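Local coordinates for oxalate biosynthetic component 1 (Burkholderia thailandensis, PDB 5IKY), which makes oxalate in quorum sensing-dependent oxalogenesis as a bifunctional enzyme, joining a serine hydrolase of the alpha/beta-hydrolase type with an additional lyase activity, at residues D531-R536 / N706-R710; N855-L859 / A939-Q943; L962-F966 / W984-S988; T1005-Y1009 / A1051-G1055. One frame throughout, in Å; residues are numbered along the deposited sequence.

Interaction 1: residues D531-R536 / N706-R710; sequences DVALFR and NLGLR
The carboxylate of Asp-531 and the amide of Asn-706 meet from opposite directions with their planes 54° apart, and one hydrogen bond joins them, from Asn-706 ND2 to Asp-531 OD2 at 2.9 Å. The donor arrives on the syn side of OD2 but well out of the carboxylate plane. Val-532 CG1 lies over one face of the Arg-536 guanidinium, near its rim, and the guanidinium is held by a salt bridge to Asp-523. Asp-531 CG lies between the backbone N and the carbonyl carbon (chi1 63°), which swings the carboxylate to Asn-706. Asp-531 OD2 also makes a salt bridge to Arg-696, and Asn-706 ND2 a second bond to the carbonyl of Ile-693. Asn-706 OD1 lies against a methyl, Val-532 CG2, at 3.4 Å. Leu-709 does most of the apolar work. Its CD1 sits 3.9 Å from CD2 of the Phe-535 ring, approaching obliquely, while Leu-709 CD2 meets Val-532 CG1 at 3.9 Å. Residues 531-536 belong to helix 530-541, and 706-710 to the cap-domain loop between strand 704-705 and helix 715-734. Glu-519, in helix 518-524, pins that loop through the backbone N of Asn-706 and Gly-708, while helix 682-690 packs against Asp-531 through Tyr-689.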
loop_
_atom_site.group_PDB
_atom_site.type_symbol
_atom_site.label_atom_id
_atom_site.label_comp_id
_atom_site.label_asym_id
_atom_site.label_seq_id
_atom_site.Cartn_x
_atom_site.Cartn_y
_atom_site.Cartn_z
ATOM N N ASP A 531 -10.689 1.904 14.743
ATOM C CA ASP A 531 -10.812 3.318 14.395
ATOM C C ASP A 531 -11.859 3.528 13.299
ATOM O O ASP A 531 -12.587 4.521 13.312
ATOM C CB ASP A 531 -9.452 3.898 13.976
ATOM C CG ASP A 531 -8.891 3.252 12.720
ATOM O OD1 ASP A 531 -9.173 2.060 12.478
ATOM O OD2 ASP A 531 -8.150 3.937 11.979
ATOM N N VAL A 532 -11.941 2.588 12.362
ATOM C CA VAL A 532 -12.984 2.614 11.340
ATOM C C VAL A 532 -14.358 2.459 11.988
ATOM O O VAL A 532 -15.321 3.134 11.611
ATOM C CB VAL A 532 -12.772 1.503 10.281
ATOM C CG1 VAL A 532 -14.045 1.252 9.483
ATOM C CG2 VAL A 532 -11.629 1.876 9.351
ATOM N N ALA A 533 -14.435 1.579 12.981
ATOM C CA ALA A 533 -15.676 1.343 13.707
ATOM C C ALA A 533 -16.084 2.571 14.515
ATOM O O ALA A 533 -17.269 2.892 14.621
ATOM C CB ALA A 533 -15.537 0.137 14.615
ATOM N N LEU A 534 -15.097 3.257 15.081
ATOM C CA LEU A 534 -15.364 4.429 15.906
ATOM C C LEU A 534 -15.914 5.578 15.066
ATOM O O LEU A 534 -16.830 6.283 15.494
ATOM C CB LEU A 534 -14.099 4.870 16.643
ATOM C CG LEU A 534 -14.307 5.988 17.669
ATOM C CD1 LEU A 534 -15.285 5.544 18.745
ATOM C CD2 LEU A 534 -12.984 6.403 18.286
ATOM N N PHE A 535 -15.364 5.758 13.868
ATOM C CA PHE A 535 -15.840 6.798 12.961
ATOM C C PHE A 535 -17.273 6.523 12.505
ATOM O O PHE A 535 -18.098 7.436 12.439
ATOM C CB PHE A 535 -14.920 6.925 11.743
ATOM C CG PHE A 535 -15.273 8.074 10.839
ATOM C CD1 PHE A 535 -14.809 9.354 11.107
ATOM C CD2 PHE A 535 -16.079 7.880 9.728
ATOM C CE1 PHE A 535 -15.140 10.416 10.283
ATOM C CE2 PHE A 535 -16.413 8.938 8.900
ATOM C CZ PHE A 535 -15.942 10.206 9.177
ATOM N N ARG A 536 -17.564 5.265 12.185
ATOM C CA ARG A 536 -18.913 4.875 11.781
ATOM C C ARG A 536 -19.896 5.014 12.938
ATOM O O ARG A 536 -21.095 5.199 12.727
ATOM C CB ARG A 536 -18.923 3.441 11.252
ATOM C CG ARG A 536 -18.331 3.299 9.861
ATOM C CD ARG A 536 -18.092 1.846 9.523
ATOM N NE ARG A 536 -17.658 1.670 8.144
ATOM C CZ ARG A 536 -17.139 0.544 7.672
ATOM N NH1 ARG A 536 -16.987 -0.498 8.476
ATOM N NH2 ARG A 536 -16.767 0.462 6.402
ATOM N N ASN A 706 -7.579 3.605 5.210
ATOM C CA ASN A 706 -8.940 4.042 5.532
ATOM C C ASN A 706 -9.557 4.891 4.426
ATOM O O ASN A 706 -10.150 5.939 4.686
ATOM C CB ASN A 706 -8.965 4.812 6.856
ATOM C CG ASN A 706 -8.564 3.952 8.038
ATOM O OD1 ASN A 706 -8.653 2.724 7.985
ATOM N ND2 ASN A 706 -8.128 4.594 9.120
ATOM N N LEU A 707 -9.418 4.421 3.190
ATOM C CA LEU A 707 -9.955 5.118 2.029
ATOM C C LEU A 707 -11.426 4.789 1.803
ATOM O O LEU A 707 -12.118 5.479 1.055
ATOM C CB LEU A 707 -9.148 4.764 0.780
ATOM C CG LEU A 707 -7.673 5.152 0.816
ATOM C CD1 LEU A 707 -6.952 4.631 -0.417
ATOM C CD2 LEU A 707 -7.546 6.658 0.920
ATOM N N GLY A 708 -11.897 3.731 2.454
ATOM C CA GLY A 708 -13.258 3.264 2.272
ATOM C C GLY A 708 -14.309 4.178 2.872
ATOM O O GLY A 708 -15.420 4.277 2.352
ATOM N N LEU A 709 -13.954 4.851 3.964
ATOM C CA LEU A 709 -14.885 5.728 4.673
ATOM C C LEU A 709 -15.479 6.818 3.777
ATOM O O LEU A 709 -16.609 7.252 3.993
ATOM C CB LEU A 709 -14.191 6.371 5.876
ATOM C CG LEU A 709 -13.679 5.405 6.946
ATOM C CD1 LEU A 709 -12.961 6.160 8.054
ATOM C CD2 LEU A 709 -14.822 4.568 7.516
ATOM N N ARG A 710 -14.721 7.242 2.767
ATOM C CA ARG A 710 -15.155 8.307 1.860
ATOM C C ARG A 710 -16.426 7.959 1.086
ATOM O O ARG A 710 -17.169 8.849 0.674
ATOM C CB ARG A 710 -14.047 8.647 0.855
ATOM C CG ARG A 710 -12.662 8.808 1.449
ATOM C CD ARG A 710 -11.689 9.377 0.418
ATOM N NE ARG A 710 -11.792 8.695 -0.868
ATOM C CZ ARG A 710 -11.847 9.313 -2.043
ATOM N NH1 ARG A 710 -11.799 10.638 -2.107
ATOM N NH2 ARG A 710 -11.943 8.602 -3.157
#

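Interaction 2: residues N855-L859 / A939-Q943; sequences NRFAL and ATAQQ
Asn-855 and Gln-943 join their side-chain amides in a pair of reciprocal hydrogen bonds between two helices of the alpha/beta-hydrolase domain, 849-860 and 937-955. The local axes run 10.3 Å apart at 56° to one another. Gln-943 NE2 gives to Asn-855 OD1 at 2.6 Å, meeting a lone pair in the carbonyl plane, and Asn-855 ND2 returns a bond of 3.0 Å to Gln-943 OE1. The pair is not flat: the two amide planes are 35° apart, and Asn-855 ND2 stands above the carbonyl plane of Gln-943.

Beside the amides lies the apolar half of the contact. Leu-859, with CG anti to its own N (chi1 -173°), packs both methyls on Gln-943 CG, and Leu-859 CD2 also reaches Ala-939 CB at 3.9 Å and touches the Ala-939 carbonyl O. Arg-856 adds its aliphatic CG to the other flank of the Ala-939 methyl, with Arg-856 CG again 3.9 Å from Ala-939 CB.

Further out, Ser-869 donates its backbone N to Gln-943 OE1, so this buried oxygen has a partner besides Asn-855 and the rotation of the Gln-943 amide is fixed from both ends. Helix 937-955 directly follows strand 929-935 of the central sheet. Within that helix, Ala-939 O accepts twice: the Gln-943 backbone N donates the usual helical bond, and Gln-943 NE2 comes in from the opposite face of the carbonyl plane, 3.1 Å from Ala-939 O.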
loop_
_atom_site.group_PDB
_atom_site.type_symbol
_atom_site.label_atom_id
_atom_site.label_comp_id
_atom_site.label_asym_id
_atom_site.label_seq_id
_atom_site.Cartn_x
_atom_site.Cartn_y
_atom_site.Cartn_z
ATOM N N ASN A 855 -17.523 24.456 5.391
ATOM C CA ASN A 855 -18.112 24.927 4.144
ATOM C C ASN A 855 -17.855 23.947 3.007
ATOM O O ASN A 855 -18.747 23.645 2.211
ATOM C CB ASN A 855 -17.556 26.305 3.787
ATOM C CG ASN A 855 -18.102 26.829 2.481
ATOM O OD1 ASN A 855 -17.408 26.843 1.464
ATOM N ND2 ASN A 855 -19.355 27.262 2.499
ATOM N N ARG A 856 -16.624 23.451 2.955
ATOM C CA ARG A 856 -16.199 22.464 1.973
ATOM C C ARG A 856 -17.085 21.218 2.000
ATOM O O ARG A 856 -17.660 20.828 0.984
ATOM C CB ARG A 856 -14.741 22.079 2.230
ATOM C CG ARG A 856 -13.838 22.124 1.015
ATOM C CD ARG A 856 -12.400 21.806 1.406
ATOM N NE ARG A 856 -12.287 20.490 2.034
ATOM C CZ ARG A 856 -11.168 20.009 2.566
ATOM N NH1 ARG A 856 -10.058 20.733 2.552
ATOM N NH2 ARG A 856 -11.158 18.804 3.118
ATOM N N PHE A 857 -17.189 20.600 3.173
ATOM C CA PHE A 857 -17.954 19.366 3.332
ATOM C C PHE A 857 -19.459 19.590 3.226
ATOM O O PHE A 857 -20.189 18.717 2.759
ATOM C CB PHE A 857 -17.625 18.707 4.672
ATOM C CG PHE A 857 -16.284 18.030 4.699
ATOM C CD1 PHE A 857 -16.069 16.868 3.978
ATOM C CD2 PHE A 857 -15.241 18.551 5.448
ATOM C CE1 PHE A 857 -14.841 16.240 3.999
ATOM C CE2 PHE A 857 -14.008 17.927 5.473
ATOM C CZ PHE A 857 -13.807 16.770 4.748
ATOM N N ALA A 858 -19.922 20.755 3.666
ATOM C CA ALA A 858 -21.337 21.090 3.564
ATOM C C ALA A 858 -21.738 21.234 2.101
ATOM O O ALA A 858 -22.857 20.896 1.717
ATOM C CB ALA A 858 -21.642 22.366 4.332
ATOM N N LEU A 859 -20.814 21.738 1.289
ATOM C CA LEU A 859 -21.041 21.866 -0.145
ATOM C C LEU A 859 -21.134 20.484 -0.778
ATOM O O LEU A 859 -21.956 20.250 -1.666
ATOM C CB LEU A 859 -19.927 22.680 -0.802
ATOM C CG LEU A 859 -20.135 23.033 -2.277
ATOM C CD1 LEU A 859 -21.366 23.909 -2.443
ATOM C CD2 LEU A 859 -18.905 23.716 -2.849
ATOM N N ALA A 939 -14.019 24.532 -4.189
ATOM C CA ALA A 939 -15.287 24.678 -3.483
ATOM C C ALA A 939 -15.811 26.104 -3.602
ATOM O O ALA A 939 -16.991 26.323 -3.879
ATOM C CB ALA A 939 -15.131 24.292 -2.022
ATOM N N THR A 940 -14.921 27.068 -3.385
ATOM C CA THR A 940 -15.269 28.480 -3.491
ATOM C C THR A 940 -15.756 28.797 -4.901
ATOM O O THR A 940 -16.695 29.572 -5.086
ATOM C CB THR A 940 -14.066 29.384 -3.137
ATOM O OG1 THR A 940 -13.669 29.149 -1.780
ATOM C CG2 THR A 940 -14.425 30.854 -3.305
ATOM N N ALA A 941 -15.120 28.175 -5.888
ATOM C CA ALA A 941 -15.463 28.383 -7.291
ATOM C C ALA A 941 -16.886 27.935 -7.607
ATOM O O ALA A 941 -17.653 28.674 -8.221
ATOM C CB ALA A 941 -14.476 27.653 -8.180
ATOM N N GLN A 942 -17.233 26.722 -7.188
ATOM C CA GLN A 942 -18.560 26.178 -7.452
ATOM C C GLN A 942 -19.643 26.948 -6.703
ATOM O O GLN A 942 -20.806 26.942 -7.103
ATOM C CB GLN A 942 -18.616 24.696 -7.082
ATOM C CG GLN A 942 -18.218 23.766 -8.216
ATOM C CD GLN A 942 -18.026 22.338 -7.757
ATOM O OE1 GLN A 942 -18.492 21.397 -8.401
ATOM N NE2 GLN A 942 -17.330 22.166 -6.638
ATOM N N GLN A 943 -19.258 27.612 -5.618
ATOM C CA GLN A 943 -20.192 28.455 -4.886
ATOM C C GLN A 943 -20.441 29.759 -5.641
ATOM O O GLN A 943 -21.478 30.397 -5.462
ATOM C CB GLN A 943 -19.674 28.740 -3.475
ATOM C CG GLN A 943 -19.851 27.570 -2.518
ATOM C CD GLN A 943 -19.137 27.778 -1.198
ATOM O OE1 GLN A 943 -19.657 28.431 -0.294
ATOM N NE2 GLN A 943 -17.941 27.213 -1.077
#

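Interaction 3: residues L962-F966 / W984-S988; sequences LRAFF and WLGTS
A glycine laid flat on a phenylalanine ring joins helix 959-966 to the loop that leads into strand 988-992 of the alpha/beta-hydrolase sheet. Gly-986 CA sits 3.7 Å from the centroid of the Phe-966 ring and only 9° off its normal, a CH-pi contact squarely over the face. The bare backbone continues across the same ring, with Gly-986 N 3.6 Å from Phe-966 CD2. On the opposite face, Phe-965 CD1 lies toward the rim, so the Phe-966 ring is packed between its chain neighbour and the loop. Setting CG beside the backbone N (chi1 -77°) turns the ring of Phe-966 toward the loop. Leu-985 extends the apolar surface: its CB touches Phe-966 CE2 at 3.8 Å, and its two methyls part, CD1 to Leu-962 CD1 at 4.0 Å and CD2 to Arg-963 CG at 3.7 Å. The side chains of Leu-962 and Arg-963 both cross Leu-985 at about a right angle. Helix 937-955 backs the contact, as Cys-949 touches both Phe-966 and Leu-985 and Asp-945 accepts a hydrogen bond from Thr-987 N. Thr-987 rests on strand 969-976, the neighbour of strand 988-992 in the sheet.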
loop_
_atom_site.group_PDB
_atom_site.type_symbol
_atom_site.label_atom_id
_atom_site.label_comp_id
_atom_site.label_asym_id
_atom_site.label_seq_id
_atom_site.Cartn_x
_atom_site.Cartn_y
_atom_site.Cartn_z
ATOM N N LEU A 962 -27.201 30.257 -19.883
ATOM C CA LEU A 962 -26.335 30.098 -18.719
ATOM C C LEU A 962 -25.144 29.202 -19.042
ATOM O O LEU A 962 -24.046 29.412 -18.529
ATOM C CB LEU A 962 -27.120 29.527 -17.536
ATOM C CG LEU A 962 -27.779 30.549 -16.607
ATOM C CD1 LEU A 962 -28.741 29.868 -15.647
ATOM C CD2 LEU A 962 -26.721 31.328 -15.841
ATOM N N ARG A 963 -25.368 28.205 -19.894
ATOM C CA ARG A 963 -24.289 27.329 -20.341
ATOM C C ARG A 963 -23.271 28.107 -21.164
ATOM O O ARG A 963 -22.064 27.895 -21.038
ATOM C CB ARG A 963 -24.838 26.160 -21.161
ATOM C CG ARG A 963 -25.762 25.232 -20.394
ATOM C CD ARG A 963 -26.087 23.993 -21.211
ATOM N NE ARG A 963 -27.110 23.169 -20.573
ATOM C CZ ARG A 963 -27.414 21.932 -20.949
ATOM N NH1 ARG A 963 -26.768 21.368 -21.961
ATOM N NH2 ARG A 963 -28.361 21.257 -20.311
ATOM N N ALA A 964 -23.767 29.007 -22.008
ATOM C CA ALA A 964 -22.903 29.862 -22.810
ATOM C C ALA A 964 -22.120 30.808 -21.912
ATOM O O ALA A 964 -20.958 31.118 -22.177
ATOM C CB ALA A 964 -23.722 30.644 -23.827
ATOM N N PHE A 965 -22.768 31.259 -20.842
ATOM C CA PHE A 965 -22.136 32.136 -19.865
ATOM C C PHE A 965 -20.977 31.434 -19.162
ATOM O O PHE A 965 -19.921 32.029 -18.944
ATOM C CB PHE A 965 -23.167 32.615 -18.839
ATOM C CG PHE A 965 -22.572 33.384 -17.693
ATOM C CD1 PHE A 965 -22.360 32.773 -16.466
ATOM C CD2 PHE A 965 -22.222 34.716 -17.841
ATOM C CE1 PHE A 965 -21.813 33.477 -15.410
ATOM C CE2 PHE A 965 -21.674 35.425 -16.789
ATOM C CZ PHE A 965 -21.469 34.805 -15.573
ATOM N N PHE A 966 -21.181 30.167 -18.816
ATOM C CA PHE A 966 -20.168 29.388 -18.109
ATOM C C PHE A 966 -19.059 28.912 -19.041
ATOM O O PHE A 966 -17.987 28.515 -18.586
ATOM C CB PHE A 966 -20.812 28.190 -17.406
ATOM C CG PHE A 966 -21.542 28.549 -16.143
ATOM C CD1 PHE A 966 -20.946 29.361 -15.192
ATOM C CD2 PHE A 966 -22.828 28.086 -15.911
ATOM C CE1 PHE A 966 -21.614 29.700 -14.030
ATOM C CE2 PHE A 966 -23.502 28.422 -14.751
ATOM C CZ PHE A 966 -22.894 29.230 -13.809
ATOM N N TRP A 984 -23.936 19.728 -12.223
ATOM C CA TRP A 984 -24.378 21.093 -11.958
ATOM C C TRP A 984 -24.069 22.027 -13.123
ATOM O O TRP A 984 -23.233 21.719 -13.974
ATOM C CB TRP A 984 -23.719 21.644 -10.691
ATOM C CG TRP A 984 -24.264 21.102 -9.409
ATOM C CD1 TRP A 984 -25.178 20.100 -9.259
ATOM C CD2 TRP A 984 -23.930 21.541 -8.086
ATOM N NE1 TRP A 984 -25.430 19.884 -7.925
ATOM C CE2 TRP A 984 -24.674 20.755 -7.184
ATOM C CE3 TRP A 984 -23.066 22.516 -7.578
ATOM C CZ2 TRP A 984 -24.587 20.918 -5.803
ATOM C CZ3 TRP A 984 -22.981 22.678 -6.206
ATOM C CH2 TRP A 984 -23.736 21.883 -5.334
ATOM N N LEU A 985 -24.751 23.168 -13.155
ATOM C CA LEU A 985 -24.389 24.253 -14.056
ATOM C C LEU A 985 -23.156 24.963 -13.514
ATOM O O LEU A 985 -23.174 25.468 -12.391
ATOM C CB LEU A 985 -25.540 25.248 -14.211
ATOM C CG LEU A 985 -26.550 25.027 -15.337
ATOM C CD1 LEU A 985 -27.693 26.021 -15.217
ATOM C CD2 LEU A 985 -25.870 25.154 -16.690
ATOM N N GLY A 986 -22.085 25.003 -14.298
ATOM C CA GLY A 986 -20.875 25.653 -13.837
ATOM C C GLY A 986 -19.669 25.586 -14.753
ATOM O O GLY A 986 -19.745 25.121 -15.890
ATOM N N THR A 987 -18.543 26.059 -14.230
ATOM C CA THR A 987 -17.304 26.164 -14.987
ATOM C C THR A 987 -16.658 24.802 -15.206
ATOM O O THR A 987 -16.607 23.978 -14.292
ATOM C CB THR A 987 -16.299 27.088 -14.268
ATOM O OG1 THR A 987 -16.965 28.283 -13.838
ATOM C CG2 THR A 987 -15.146 27.449 -15.188
ATOM N N SER A 988 -16.167 24.566 -16.419
ATOM C CA SER A 988 -15.445 23.336 -16.720
ATOM C C SER A 988 -14.081 23.346 -16.041
ATOM O O SER A 988 -13.420 24.383 -15.970
ATOM C CB SER A 988 -15.291 23.152 -18.230
ATOM O OG SER A 988 -16.549 22.930 -18.841
#

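Interaction 4: residues T1005-Y1009 / A1051-G1055; sequences TSRHY and ARLTG
Arg-1052 rises from strand 1049-1054 of the mixed alpha/beta-hydrolase sheet and is wrapped by Ser-1006, His-1008 and Tyr-1009, from the loop between helices 998-1002 and 1015-1025. Its chain leaves with CG anti to the backbone N (chi1 -163°) and then bends at chi2 and chi3, which brings the guanidinium against Ser-1006 and Tyr-1009.

Two of the van der Waals contacts fall along this bent chain. His-1008 CB packs on Arg-1052 CG at 3.9 Å, and Tyr-1009 CE1 touches Arg-1052 CD at 3.6 Å. A separate one comes from two residues along the strand, where Thr-1054 CG2 sits 3.7 Å from His-1008 O, while the Thr-1054 hydroxyl bonds to the carbonyl of Thr-1038 on the neighbouring strand 1038-1043.

The polar surroundings centre on the guanidinium. Its plane is 21° from that of the His-1008 ring but 79° from that of the Tyr-1009 ring. Tyr-1009 OH comes in at the guanidinium edge, near its plane, 3.3 Å from Arg-1052 NH1. Gln-1042 accepts a hydrogen bond from Arg-1052 NH2, and Asp-991 forms a long, weak ion pair with NH1; these partners on strands 1038-1043 and 988-992 flank strand 1049-1054. Ser-1006 takes a face instead of an edge: its OG lies over the centre of the guanidinium, 3.9 Å from Arg-1052 CZ.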
loop_
_atom_site.group_PDB
_atom_site.type_symbol
_atom_site.label_atom_id
_atom_site.label_comp_id
_atom_site.label_asym_id
_atom_site.label_seq_id
_atom_site.Cartn_x
_atom_site.Cartn_y
_atom_site.Cartn_z
ATOM N N THR A 1005 -14.887 12.458 -2.491
ATOM C CA THR A 1005 -15.523 11.143 -2.492
ATOM C C THR A 1005 -15.365 10.431 -3.830
ATOM O O THR A 1005 -15.866 9.323 -4.011
ATOM C CB THR A 1005 -17.029 11.240 -2.160
ATOM O OG1 THR A 1005 -17.690 12.040 -3.148
ATOM C CG2 THR A 1005 -17.242 11.856 -0.783
ATOM N N SER A 1006 -14.670 11.069 -4.766
ATOM C CA SER A 1006 -14.437 10.480 -6.080
ATOM C C SER A 1006 -13.492 9.287 -5.977
ATOM O O SER A 1006 -12.479 9.352 -5.283
ATOM C CB SER A 1006 -13.867 11.523 -7.045
ATOM O OG SER A 1006 -13.668 10.977 -8.338
ATOM N N ARG A 1007 -13.828 8.203 -6.671
ATOM C CA ARG A 1007 -13.008 6.994 -6.643
ATOM C C ARG A 1007 -11.780 7.106 -7.545
ATOM O O ARG A 1007 -10.846 6.308 -7.438
ATOM C CB ARG A 1007 -13.839 5.775 -7.055
ATOM C CG ARG A 1007 -14.992 5.454 -6.120
ATOM C CD ARG A 1007 -15.711 4.189 -6.565
ATOM N NE ARG A 1007 -16.847 3.866 -5.705
ATOM C CZ ARG A 1007 -16.789 3.034 -4.671
ATOM N NH1 ARG A 1007 -15.646 2.432 -4.364
ATOM N NH2 ARG A 1007 -17.873 2.800 -3.945
ATOM N N HIS A 1008 -11.784 8.100 -8.430
ATOM C CA HIS A 1008 -10.690 8.296 -9.376
ATOM C C HIS A 1008 -9.374 8.659 -8.690
ATOM O O HIS A 1008 -8.295 8.416 -9.233
ATOM C CB HIS A 1008 -11.057 9.381 -10.395
ATOM C CG HIS A 1008 -12.126 8.969 -11.359
ATOM N ND1 HIS A 1008 -11.959 7.939 -12.259
ATOM C CD2 HIS A 1008 -13.373 9.454 -11.568
ATOM C CE1 HIS A 1008 -13.059 7.803 -12.979
ATOM N NE2 HIS A 1008 -13.932 8.711 -12.579
ATOM N N TYR A 1009 -9.464 9.239 -7.497
ATOM C CA TYR A 1009 -8.279 9.664 -6.755
ATOM C C TYR A 1009 -7.564 8.495 -6.082
ATOM O O TYR A 1009 -6.447 8.646 -5.585
ATOM C CB TYR A 1009 -8.650 10.703 -5.694
ATOM C CG TYR A 1009 -9.223 11.996 -6.233
ATOM C CD1 TYR A 1009 -8.936 12.430 -7.521
ATOM C CD2 TYR A 1009 -10.045 12.789 -5.444
ATOM C CE1 TYR A 1009 -9.461 13.614 -8.009
ATOM C CE2 TYR A 1009 -10.571 13.973 -5.919
ATOM C CZ TYR A 1009 -10.278 14.380 -7.201
ATOM O OH TYR A 1009 -10.808 15.558 -7.670
ATOM N N ALA A 1051 -11.759 17.352 -16.543
ATOM C CA ALA A 1051 -10.576 16.577 -16.897
ATOM C C ALA A 1051 -9.908 16.032 -15.643
ATOM O O ALA A 1051 -9.130 16.731 -14.992
ATOM C CB ALA A 1051 -9.601 17.428 -17.687
ATOM N N ARG A 1052 -10.209 14.784 -15.310
ATOM C CA ARG A 1052 -9.687 14.168 -14.096
ATOM C C ARG A 1052 -8.389 13.410 -14.360
ATOM O O ARG A 1052 -8.380 12.422 -15.094
ATOM C CB ARG A 1052 -10.730 13.220 -13.497
ATOM C CG ARG A 1052 -10.474 12.836 -12.050
ATOM C CD ARG A 1052 -11.302 13.686 -11.103
ATOM N NE ARG A 1052 -12.734 13.531 -11.347
ATOM C CZ ARG A 1052 -13.685 14.123 -10.631
ATOM N NH1 ARG A 1052 -13.360 14.917 -9.619
ATOM N NH2 ARG A 1052 -14.962 13.922 -10.926
ATOM N N LEU A 1053 -7.295 13.871 -13.762
ATOM C CA LEU A 1053 -6.022 13.163 -13.869
ATOM C C LEU A 1053 -5.947 12.046 -12.834
ATOM O O LEU A 1053 -6.229 12.263 -11.652
ATOM C CB LEU A 1053 -4.837 14.118 -13.690
ATOM C CG LEU A 1053 -4.664 15.311 -14.632
ATOM C CD1 LEU A 1053 -3.197 15.711 -14.694
ATOM C CD2 LEU A 1053 -5.203 15.022 -16.023
ATOM N N THR A 1054 -5.564 10.854 -13.278
ATOM C CA THR A 1054 -5.438 9.712 -12.381
ATOM C C THR A 1054 -3.993 9.234 -12.296
ATOM O O THR A 1054 -3.222 9.389 -13.242
ATOM C CB THR A 1054 -6.333 8.537 -12.826
ATOM O OG1 THR A 1054 -5.913 8.070 -14.115
ATOM C CG2 THR A 1054 -7.790 8.970 -12.896
ATOM N N GLY A 1055 -3.635 8.656 -11.153
ATOM C CA GLY A 1055 -2.299 8.127 -10.946
ATOM C C GLY A 1055 -1.318 9.175 -10.464
ATOM O O GLY A 1055 -0.134 8.893 -10.278
#

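Along the chain the four contacts follow in series. Interactions 2, 3 and 4 all lie in the C-terminal alpha/beta-hydrolase part and involve strand 1049-1054 of its mixed sheet or elements that connect to the sheet; interaction 1 joins helix 530-541 to the cap-domain loop. Interactions 2 and 3 are the closest pair, with centres 16 Å apart, and they touch where Leu-859 packs on Trp-984; helices 937-955 and 959-966 follow each other in the chain. Interaction 4 lies 18 Å from interaction 2 and 21 Å from interaction 3, centre to centre. Arg-710 of interaction 1 packs on Thr-1005, closely approaches the Ser-1006 carbonyl and bonds to that of Leu-1001, tying cap to hydrolase domain.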